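PDB 2PJZ: ABC transporter ATP-binding protein from Sulfolobus tokodaii, which probably binds and hydrolyses ATP as the nucleotide-binding subunit of an ABC transporter, perhaps one that moves cobalt. Local coordinates for residues Leu143-Glu157 and Tyr170-Glu184. Numbering follows the deposited sequence.
Sequences LASQPEIVGLDEPFE and YIKEYGKEGILVTHE
Y170 and I171, in the last turn of helix 161-173, meet L143 through its CD1, which lies 3.9 Å from Y170 CB. I171 reaches on along the sheet face that carries V150, L152 and L180: its CG1 passes L152 CD1, and its CD1 touches both P155 CB (3.8 Å) and the F156 ring, whose face P155 CG covers. Y174 sets its CB against L143, while the amide of Q146 stands nearly perpendicular to the tyrosine ring (89°), Q146 NE2 at the ring edge, in its plane, 3.4 Å from Y174 CE1. At G175 water 1 accepts from the backbone N and donates to P147 O. E177 extends alongside I149, its CG anti to the backbone N (chi1 174°); its OE2 accepts from M1 N and OE1 from G30 N. From E177 to V181 the strand runs parallel to 149-153, completing the right-handed beta-alpha-beta crossover of the P-loop NTPase core; the straightest rung joins L152 N to I179 O (2.8 Å, 173°). L180 packs its CD2 on P155 CD and its CD1 near F156 CE2. V181 flanks D153, whose OD1 bonds T44 of the probable Walker A loop, consistent with D153 as the Walker B aspartate and E154 as the glutamate that follows it. T182 OG1 donates to E154 OE1 (3.0 Å) from above the carboxylate plane and accepts from E184 N, an ST turn. H183, probably the switch (H-loop) histidine of ABC ATPases, gives NE2 to E157 OE2 (3.0 Å). E184 OE1, salt-bridged to R164, shares water 2 with E154 OE1, the water donating to both carboxylates and accepting from F156 N.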
ATOM      1  N   LEU A 143      12.544   3.906  -1.233  1.00 12.34           N
ATOM      2  CA  LEU A 143      12.752   4.145  -2.665  1.00 12.69           C
ATOM      3  C   LEU A 143      14.187   4.416  -3.053  1.00 13.27           C
ATOM      4  O   LEU A 143      14.569   4.183  -4.217  1.00 13.46           O
ATOM      5  CB  LEU A 143      11.862   5.283  -3.178  1.00 12.47           C
ATOM      6  CG  LEU A 143      10.345   5.087  -3.014  1.00 12.65           C
ATOM      7  CD1 LEU A 143       9.658   6.341  -3.433  1.00 12.93           C
ATOM      8  CD2 LEU A 143       9.790   3.898  -3.806  1.00 12.15           C
ATOM      9  N   ALA A 144      14.981   4.929  -2.115  1.00 14.07           N
ATOM     10  CA  ALA A 144      16.344   5.355  -2.469  1.00 15.15           C
ATOM     11  C   ALA A 144      17.296   4.182  -2.684  1.00 14.21           C
ATOM     12  O   ALA A 144      18.396   4.356  -3.191  1.00 14.07           O
ATOM     13  CB  ALA A 144      16.892   6.326  -1.447  1.00 13.80           C
ATOM     14  N   SER A 145      16.870   2.973  -2.324  1.00 14.95           N
ATOM     15  CA  SER A 145      17.593   1.783  -2.742  1.00 14.79           C
ATOM     16  C   SER A 145      17.246   1.261  -4.144  1.00 15.24           C
ATOM     17  O   SER A 145      17.737   0.186  -4.548  1.00 15.92           O
ATOM     18  CB  SER A 145      17.440   0.660  -1.707  1.00 15.65           C
ATOM     19  OG  SER A 145      16.084   0.294  -1.586  1.00 15.95           O
ATOM     20  N   GLN A 146      16.393   1.984  -4.867  1.00 14.55           N
ATOM     21  CA  GLN A 146      15.957   1.558  -6.185  1.00 14.63           C
ATOM     22  C   GLN A 146      15.481   0.076  -6.169  1.00 13.40           C
ATOM     23  O   GLN A 146      15.973  -0.772  -6.939  1.00 12.09           O
ATOM     24  CB  GLN A 146      17.075   1.775  -7.214  1.00 16.20           C
ATOM     25  CG  GLN A 146      17.387   3.256  -7.370  1.00 20.56           C
ATOM     26  CD  GLN A 146      18.058   3.602  -8.685  1.00 25.22           C
ATOM     27  OE1 GLN A 146      19.252   3.900  -8.708  1.00 29.45           O
ATOM     28  NE2 GLN A 146      17.300   3.580  -9.775  1.00 23.77           N
ATOM     29  N   PRO A 147      14.492  -0.223  -5.309  1.00 11.94           N
ATOM     30  CA  PRO A 147      13.993  -1.589  -5.189  1.00 10.86           C
ATOM     31  C   PRO A 147      13.351  -2.025  -6.482  1.00 10.50           C
ATOM     32  O   PRO A 147      12.750  -1.198  -7.217  1.00 11.61           O
ATOM     33  CB  PRO A 147      12.887  -1.468  -4.108  1.00 10.63           C
ATOM     34  CG  PRO A 147      12.426  -0.021  -4.192  1.00 10.56           C
ATOM     35  CD  PRO A 147      13.711   0.736  -4.493  1.00 11.42           C
ATOM     36  N   GLU A 148      13.466  -3.308  -6.790  1.00  9.38           N
ATOM     37  CA  GLU A 148      12.637  -3.870  -7.843  1.00 10.15           C
ATOM     38  C   GLU A 148      11.186  -4.076  -7.379  1.00  8.98           C
ATOM     39  O   GLU A 148      10.259  -4.061  -8.185  1.00  9.06           O
ATOM     40  CB  GLU A 148      13.198  -5.219  -8.297  1.00 10.64           C
ATOM     41  CG  GLU A 148      14.582  -5.138  -8.961  1.00 14.13           C
ATOM     42  CD  GLU A 148      14.654  -4.251 -10.192  1.00 20.83           C
ATOM     43  OE1 GLU A 148      13.607  -3.942 -10.834  1.00 17.15           O
ATOM     44  OE2 GLU A 148      15.802  -3.864 -10.515  1.00 22.69           O
ATOM     45  N   ILE A 149      11.006  -4.295  -6.077  1.00  8.56           N
ATOM     46  CA  ILE A 149       9.695  -4.672  -5.546  1.00  8.27           C
ATOM     47  C   ILE A 149       9.520  -3.865  -4.279  1.00  8.49           C
ATOM     48  O   ILE A 149      10.385  -3.877  -3.442  1.00  7.01           O
ATOM     49  CB  ILE A 149       9.631  -6.203  -5.202  1.00  8.15           C
ATOM     50  CG1 ILE A 149      10.045  -7.037  -6.437  1.00  7.22           C
ATOM     51  CG2 ILE A 149       8.195  -6.589  -4.702  1.00  7.91           C
ATOM     52  CD1 ILE A 149      10.020  -8.628  -6.179  1.00  8.30           C
ATOM     53  N   VAL A 150       8.368  -3.212  -4.120  1.00  9.37           N
ATOM     54  CA  VAL A 150       8.163  -2.360  -2.926  1.00 11.00           C
ATOM     55  C   VAL A 150       6.750  -2.615  -2.284  1.00 11.65           C
ATOM     56  O   VAL A 150       5.757  -2.854  -2.983  1.00 12.67           O
ATOM     57  CB  VAL A 150       8.449  -0.857  -3.342  1.00 11.54           C
ATOM     58  CG1 VAL A 150       7.320  -0.342  -4.286  1.00 12.18           C
ATOM     59  CG2 VAL A 150       8.687   0.055  -2.144  1.00 14.72           C
ATOM     60  N   GLY A 151       6.667  -2.562  -0.956  1.00 10.36           N
ATOM     61  CA  GLY A 151       5.389  -2.618  -0.253  1.00 10.24           C
ATOM     62  C   GLY A 151       5.244  -1.287   0.448  1.00 10.92           C
ATOM     63  O   GLY A 151       5.989  -0.976   1.377  1.00 11.02           O
ATOM     64  N   LEU A 152       4.299  -0.481  -0.006  1.00 10.43           N
ATOM     65  CA  LEU A 152       4.163   0.844   0.564  1.00 11.43           C
ATOM     66  C   LEU A 152       2.858   0.982   1.339  1.00 12.11           C
ATOM     67  O   LEU A 152       1.782   0.776   0.798  1.00 11.48           O
ATOM     68  CB  LEU A 152       4.294   1.914  -0.512  1.00 11.66           C
ATOM     69  CG  LEU A 152       5.632   1.972  -1.221  1.00 11.63           C
ATOM     70  CD1 LEU A 152       5.565   2.977  -2.378  1.00 14.69           C
ATOM     71  CD2 LEU A 152       6.753   2.349  -0.227  1.00 13.89           C
ATOM     72  N   ASP A 153       2.979   1.293   2.623  1.00 12.09           N
ATOM     73  CA  ASP A 153       1.797   1.527   3.468  1.00 14.49           C
ATOM     74  C   ASP A 153       1.462   3.038   3.539  1.00 15.34           C
ATOM     75  O   ASP A 153       2.299   3.860   3.932  1.00 15.55           O
ATOM     76  CB  ASP A 153       2.054   0.985   4.864  1.00 16.00           C
ATOM     77  CG  ASP A 153       0.820   1.055   5.760  1.00 20.79           C
ATOM     78  OD1 ASP A 153      -0.313   0.922   5.256  1.00 23.57           O
ATOM     79  OD2 ASP A 153       1.009   1.269   6.959  1.00 27.15           O
ATOM     80  N   GLU A 154       0.236   3.386   3.177  1.00 15.31           N
ATOM     81  CA  GLU A 154      -0.312   4.753   3.389  1.00 17.07           C
ATOM     82  C   GLU A 154       0.709   5.866   3.207  1.00 16.98           C
ATOM     83  O   GLU A 154       0.947   6.646   4.156  1.00 17.69           O
ATOM     84  CB  GLU A 154      -0.921   4.873   4.798  1.00 16.60           C
ATOM     85  CG  GLU A 154      -2.129   4.005   4.997  1.00 19.16           C
ATOM     86  CD  GLU A 154      -3.390   4.576   4.349  1.00 22.87           C
ATOM     87  OE1 GLU A 154      -3.316   5.564   3.569  1.00 21.33           O
ATOM     88  OE2 GLU A 154      -4.452   3.992   4.627  1.00 26.48           O
ATOM     89  N   PRO A 155       1.324   5.966   2.012  1.00 16.95           N
ATOM     90  CA  PRO A 155       2.441   6.908   1.897  1.00 18.10           C
ATOM     91  C   PRO A 155       2.002   8.390   1.908  1.00 20.08           C
ATOM     92  O   PRO A 155       2.847   9.265   1.953  1.00 19.77           O
ATOM     93  CB  PRO A 155       3.078   6.548   0.549  1.00 17.26           C
ATOM     94  CG  PRO A 155       1.971   5.916  -0.251  1.00 17.59           C
ATOM     95  CD  PRO A 155       1.061   5.234   0.747  1.00 17.32           C
ATOM     96  N   PHE A 156       0.695   8.639   1.913  1.00 22.03           N
ATOM     97  CA  PHE A 156       0.171  10.002   1.732  1.00 23.79           C
ATOM     98  C   PHE A 156      -0.547  10.516   2.968  1.00 23.82           C
ATOM     99  O   PHE A 156      -0.941  11.688   3.021  1.00 24.26           O
ATOM    100  CB  PHE A 156      -0.808  10.057   0.558  1.00 24.55           C
ATOM    101  CG  PHE A 156      -0.313   9.389  -0.698  1.00 26.36           C
ATOM    102  CD1 PHE A 156       0.701   9.954  -1.452  1.00 26.52           C
ATOM    103  CD2 PHE A 156      -0.908   8.206  -1.143  1.00 28.19           C
ATOM    104  CE1 PHE A 156       1.147   9.347  -2.626  1.00 28.35           C
ATOM    105  CE2 PHE A 156      -0.476   7.592  -2.313  1.00 29.06           C
ATOM    106  CZ  PHE A 156       0.554   8.165  -3.052  1.00 28.35           C
ATOM    107  N   GLU A 157      -0.725   9.654   3.958  1.00 24.29           N
ATOM    108  CA  GLU A 157      -1.519  10.023   5.120  1.00 24.84           C
ATOM    109  C   GLU A 157      -0.745  11.015   5.980  1.00 24.53           C
ATOM    110  O   GLU A 157       0.441  10.844   6.202  1.00 23.52           O
ATOM    111  CB  GLU A 157      -1.946   8.776   5.891  1.00 25.84           C
ATOM    112  CG  GLU A 157      -2.908   9.053   7.020  1.00 28.37           C
ATOM    113  CD  GLU A 157      -3.733   7.838   7.425  1.00 34.20           C
ATOM    114  OE1 GLU A 157      -3.345   6.688   7.116  1.00 35.39           O
ATOM    115  OE2 GLU A 157      -4.786   8.043   8.066  1.00 37.17           O
ATOM    116  N   TYR A 170       8.186  10.327  -7.013  1.00 19.28           N
ATOM    117  CA  TYR A 170       9.220   9.311  -6.714  1.00 19.21           C
ATOM    118  C   TYR A 170       8.667   7.881  -6.665  1.00 17.94           C
ATOM    119  O   TYR A 170       9.338   6.930  -7.072  1.00 17.63           O
ATOM    120  CB  TYR A 170       9.926   9.654  -5.409  1.00 20.51           C
ATOM    121  CG  TYR A 170      10.888  10.805  -5.549  1.00 22.45           C
ATOM    122  CD1 TYR A 170      11.978  10.720  -6.410  1.00 23.56           C
ATOM    123  CD2 TYR A 170      10.722  11.968  -4.799  1.00 24.14           C
ATOM    124  CE1 TYR A 170      12.870  11.773  -6.540  1.00 26.57           C
ATOM    125  CE2 TYR A 170      11.610  13.033  -4.923  1.00 25.86           C
ATOM    126  CZ  TYR A 170      12.672  12.928  -5.792  1.00 25.21           C
ATOM    127  OH  TYR A 170      13.549  13.984  -5.895  1.00 26.57           O
ATOM    128  N   ILE A 171       7.463   7.748  -6.121  1.00 17.14           N
ATOM    129  CA  ILE A 171       6.751   6.464  -6.067  1.00 17.36           C
ATOM    130  C   ILE A 171       6.573   5.944  -7.489  1.00 18.63           C
ATOM    131  O   ILE A 171       6.743   4.758  -7.755  1.00 17.93           O
ATOM    132  CB  ILE A 171       5.383   6.617  -5.298  1.00 17.06           C
ATOM    133  CG1 ILE A 171       5.661   6.813  -3.805  1.00 15.34           C
ATOM    134  CG2 ILE A 171       4.429   5.418  -5.558  1.00 17.37           C
ATOM    135  CD1 ILE A 171       4.455   7.206  -2.947  1.00 17.29           C
ATOM    136  N   LYS A 172       6.253   6.837  -8.419  1.00 18.85           N
ATOM    137  CA  LYS A 172       6.010   6.421  -9.793  1.00 20.87           C
ATOM    138  C   LYS A 172       7.297   6.091 -10.545  1.00 21.30           C
ATOM    139  O   LYS A 172       7.308   5.199 -11.408  1.00 20.95           O
ATOM    140  CB  LYS A 172       5.100   7.427 -10.510  1.00 19.82           C
ATOM    141  CG  LYS A 172       3.694   7.506  -9.824  1.00 21.04           C
ATOM    142  CD  LYS A 172       2.883   8.761 -10.241  1.00 24.29           C
ATOM    143  CE  LYS A 172       2.229   8.620 -11.598  1.00 26.43           C
ATOM    144  NZ  LYS A 172       1.351   9.832 -11.831  1.00 31.34           N
ATOM    145  N   GLU A 173       8.384   6.770 -10.177  1.00 21.14           N
ATOM    146  CA  GLU A 173       9.677   6.591 -10.845  1.00 22.58           C
ATOM    147  C   GLU A 173      10.467   5.385 -10.341  1.00 21.58           C
ATOM    148  O   GLU A 173      11.130   4.702 -11.136  1.00 21.55           O
ATOM    149  CB  GLU A 173      10.523   7.857 -10.725  1.00 22.28           C
ATOM    150  CG  GLU A 173      11.961   7.669 -11.224  1.00 28.00           C
ATOM    151  CD  GLU A 173      12.738   8.953 -11.291  1.00 34.19           C
ATOM    152  OE1 GLU A 173      12.319   9.932 -10.613  1.00 37.59           O
ATOM    153  OE2 GLU A 173      13.772   8.975 -12.021  1.00 36.82           O
ATOM    154  N   TYR A 174      10.380   5.112  -9.040  1.00 20.22           N
ATOM    155  CA  TYR A 174      11.159   4.041  -8.420  1.00 19.99           C
ATOM    156  C   TYR A 174      10.296   2.841  -7.962  1.00 19.83           C
ATOM    157  O   TYR A 174       9.063   2.957  -7.784  1.00 20.32           O
ATOM    158  CB  TYR A 174      12.007   4.620  -7.277  1.00 20.00           C
ATOM    159  CG  TYR A 174      13.032   5.615  -7.774  1.00 21.29           C
ATOM    160  CD1 TYR A 174      14.202   5.176  -8.391  1.00 20.28           C
ATOM    161  CD2 TYR A 174      12.816   6.995  -7.671  1.00 22.60           C
ATOM    162  CE1 TYR A 174      15.146   6.076  -8.873  1.00 23.53           C
ATOM    163  CE2 TYR A 174      13.770   7.921  -8.155  1.00 22.52           C
ATOM    164  CZ  TYR A 174      14.927   7.444  -8.753  1.00 22.95           C
ATOM    165  OH  TYR A 174      15.890   8.312  -9.239  1.00 22.87           O
ATOM    166  N   GLY A 175      10.928   1.679  -7.814  1.00 20.77           N
ATOM    167  CA  GLY A 175      10.203   0.415  -7.547  1.00 21.18           C
ATOM    168  C   GLY A 175       9.160   0.034  -8.604  1.00 21.38           C
ATOM    169  O   GLY A 175       7.975   0.224  -8.399  1.00 23.07           O
ATOM    170  N   LYS A 176       9.571  -0.565  -9.710  1.00 20.51           N
ATOM    171  CA  LYS A 176       8.608  -0.861 -10.751  1.00 19.05           C
ATOM    172  C   LYS A 176       7.459  -1.754 -10.319  1.00 16.58           C
ATOM    173  O   LYS A 176       6.334  -1.537 -10.775  1.00 14.59           O
ATOM    174  CB  LYS A 176       9.283  -1.465 -11.987  1.00 20.57           C
ATOM    175  CG  LYS A 176       8.281  -1.725 -13.140  1.00 21.66           C
ATOM    176  CD  LYS A 176       8.966  -2.171 -14.426  1.00 22.72           C
ATOM    177  CE  LYS A 176       9.195  -3.664 -14.445  1.00 29.88           C
ATOM    178  NZ  LYS A 176       9.832  -3.996 -15.765  1.00 33.56           N
ATOM    179  N   GLU A 177       7.721  -2.736  -9.456  1.00 12.39           N
ATOM    180  CA  GLU A 177       6.678  -3.697  -9.071  1.00 11.25           C
ATOM    181  C   GLU A 177       6.370  -3.491  -7.585  1.00 10.92           C
ATOM    182  O   GLU A 177       7.262  -3.134  -6.801  1.00  9.33           O
ATOM    183  CB  GLU A 177       7.188  -5.124  -9.264  1.00 10.97           C
ATOM    184  CG  GLU A 177       6.278  -6.274  -8.766  1.00 11.51           C
ATOM    185  CD  GLU A 177       6.908  -7.617  -9.079  1.00 11.95           C
ATOM    186  OE1 GLU A 177       7.212  -7.873 -10.284  1.00 10.64           O
ATOM    187  OE2 GLU A 177       7.106  -8.418  -8.133  1.00 10.21           O
ATOM    188  N   GLY A 178       5.128  -3.730  -7.200  1.00 10.80           N
ATOM    189  CA  GLY A 178       4.838  -3.763  -5.767  1.00 10.16           C
ATOM    190  C   GLY A 178       3.408  -3.462  -5.450  1.00  9.72           C
ATOM    191  O   GLY A 178       2.510  -3.564  -6.305  1.00 10.23           O
ATOM    192  N   ILE A 179       3.180  -3.110  -4.190  1.00 10.04           N
ATOM    193  CA  ILE A 179       1.818  -2.966  -3.689  1.00  9.22           C
ATOM    194  C   ILE A 179       1.824  -1.703  -2.872  1.00 10.32           C
ATOM    195  O   ILE A 179       2.705  -1.495  -2.040  1.00 10.46           O
ATOM    196  CB  ILE A 179       1.396  -4.184  -2.804  1.00  9.26           C
ATOM    197  CG1 ILE A 179       1.207  -5.443  -3.669  1.00  9.34           C
ATOM    198  CG2 ILE A 179       0.044  -3.878  -2.043  1.00  7.97           C
ATOM    199  CD1 ILE A 179       1.144  -6.728  -2.812  1.00 10.17           C
ATOM    200  N   LEU A 180       0.836  -0.841  -3.121  1.00 10.22           N
ATOM    201  CA  LEU A 180       0.670   0.378  -2.356  1.00 11.35           C
ATOM    202  C   LEU A 180      -0.678   0.237  -1.674  1.00 11.88           C
ATOM    203  O   LEU A 180      -1.656  -0.002  -2.347  1.00 11.63           O
ATOM    204  CB  LEU A 180       0.632   1.592  -3.299  1.00 11.32           C
ATOM    205  CG  LEU A 180       0.603   2.999  -2.672  1.00 15.61           C
ATOM    206  CD1 LEU A 180       1.094   4.057  -3.687  1.00 18.89           C
ATOM    207  CD2 LEU A 180      -0.806   3.375  -2.154  1.00 17.21           C
ATOM    208  N   VAL A 181      -0.742   0.396  -0.351  1.00 12.29           N
ATOM    209  CA  VAL A 181      -2.031   0.303   0.312  1.00 12.86           C
ATOM    210  C   VAL A 181      -2.487   1.652   0.865  1.00 13.69           C
ATOM    211  O   VAL A 181      -1.685   2.399   1.403  1.00 13.11           O
ATOM    212  CB  VAL A 181      -2.092  -0.797   1.437  1.00 12.89           C
ATOM    213  CG1 VAL A 181      -1.511  -2.136   0.942  1.00 12.16           C
ATOM    214  CG2 VAL A 181      -1.400  -0.358   2.697  1.00 14.01           C
ATOM    215  N   THR A 182      -3.789   1.929   0.742  1.00 15.55           N
ATOM    216  CA  THR A 182      -4.342   3.211   1.203  1.00 16.82           C
ATOM    217  C   THR A 182      -5.837   3.174   1.404  1.00 17.08           C
ATOM    218  O   THR A 182      -6.554   2.403   0.734  1.00 16.78           O
ATOM    219  CB  THR A 182      -3.988   4.375   0.225  1.00 17.63           C
ATOM    220  OG1 THR A 182      -4.383   5.628   0.818  1.00 17.76           O
ATOM    221  CG2 THR A 182      -4.694   4.179  -1.135  1.00 16.59           C
ATOM    222  N   HIS A 183      -6.320   4.023   2.325  1.00 18.05           N
ATOM    223  CA  HIS A 183      -7.754   4.211   2.513  1.00 19.95           C
ATOM    224  C   HIS A 183      -8.203   5.546   1.865  1.00 21.99           C
ATOM    225  O   HIS A 183      -9.401   5.847   1.809  1.00 22.20           O
ATOM    226  CB  HIS A 183      -8.108   4.188   4.015  1.00 19.97           C
ATOM    227  CG  HIS A 183      -7.639   5.393   4.771  1.00 21.46           C
ATOM    228  ND1 HIS A 183      -8.434   6.503   4.964  1.00 24.88           N
ATOM    229  CD2 HIS A 183      -6.463   5.663   5.390  1.00 22.29           C
ATOM    230  CE1 HIS A 183      -7.770   7.409   5.658  1.00 23.22           C
ATOM    231  NE2 HIS A 183      -6.571   6.930   5.927  1.00 24.66           N
ATOM    232  N   GLU A 184      -7.227   6.326   1.409  1.00 23.17           N
ATOM    233  CA  GLU A 184      -7.438   7.689   0.900  1.00 25.90           C
ATOM    234  C   GLU A 184      -7.759   7.764  -0.592  1.00 26.19           C
ATOM    235  O   GLU A 184      -6.960   7.394  -1.431  1.00 27.86           O
ATOM    236  CB  GLU A 184      -6.205   8.545   1.193  1.00 25.77           C
ATOM    237  CG  GLU A 184      -5.771   8.405   2.622  1.00 27.92           C
ATOM    238  CD  GLU A 184      -4.795   9.454   3.019  1.00 31.05           C
ATOM    239  OE1 GLU A 184      -3.671   9.436   2.485  1.00 32.65           O
ATOM    240  OE2 GLU A 184      -5.153  10.282   3.886  1.00 31.39           O
TER
HETATM  241  O   HOH W   1      13.485   1.226  -8.309  1.00 12.46           O
HETATM  242  O   HOH W   2      -2.118   7.177   2.097  1.00 23.51           O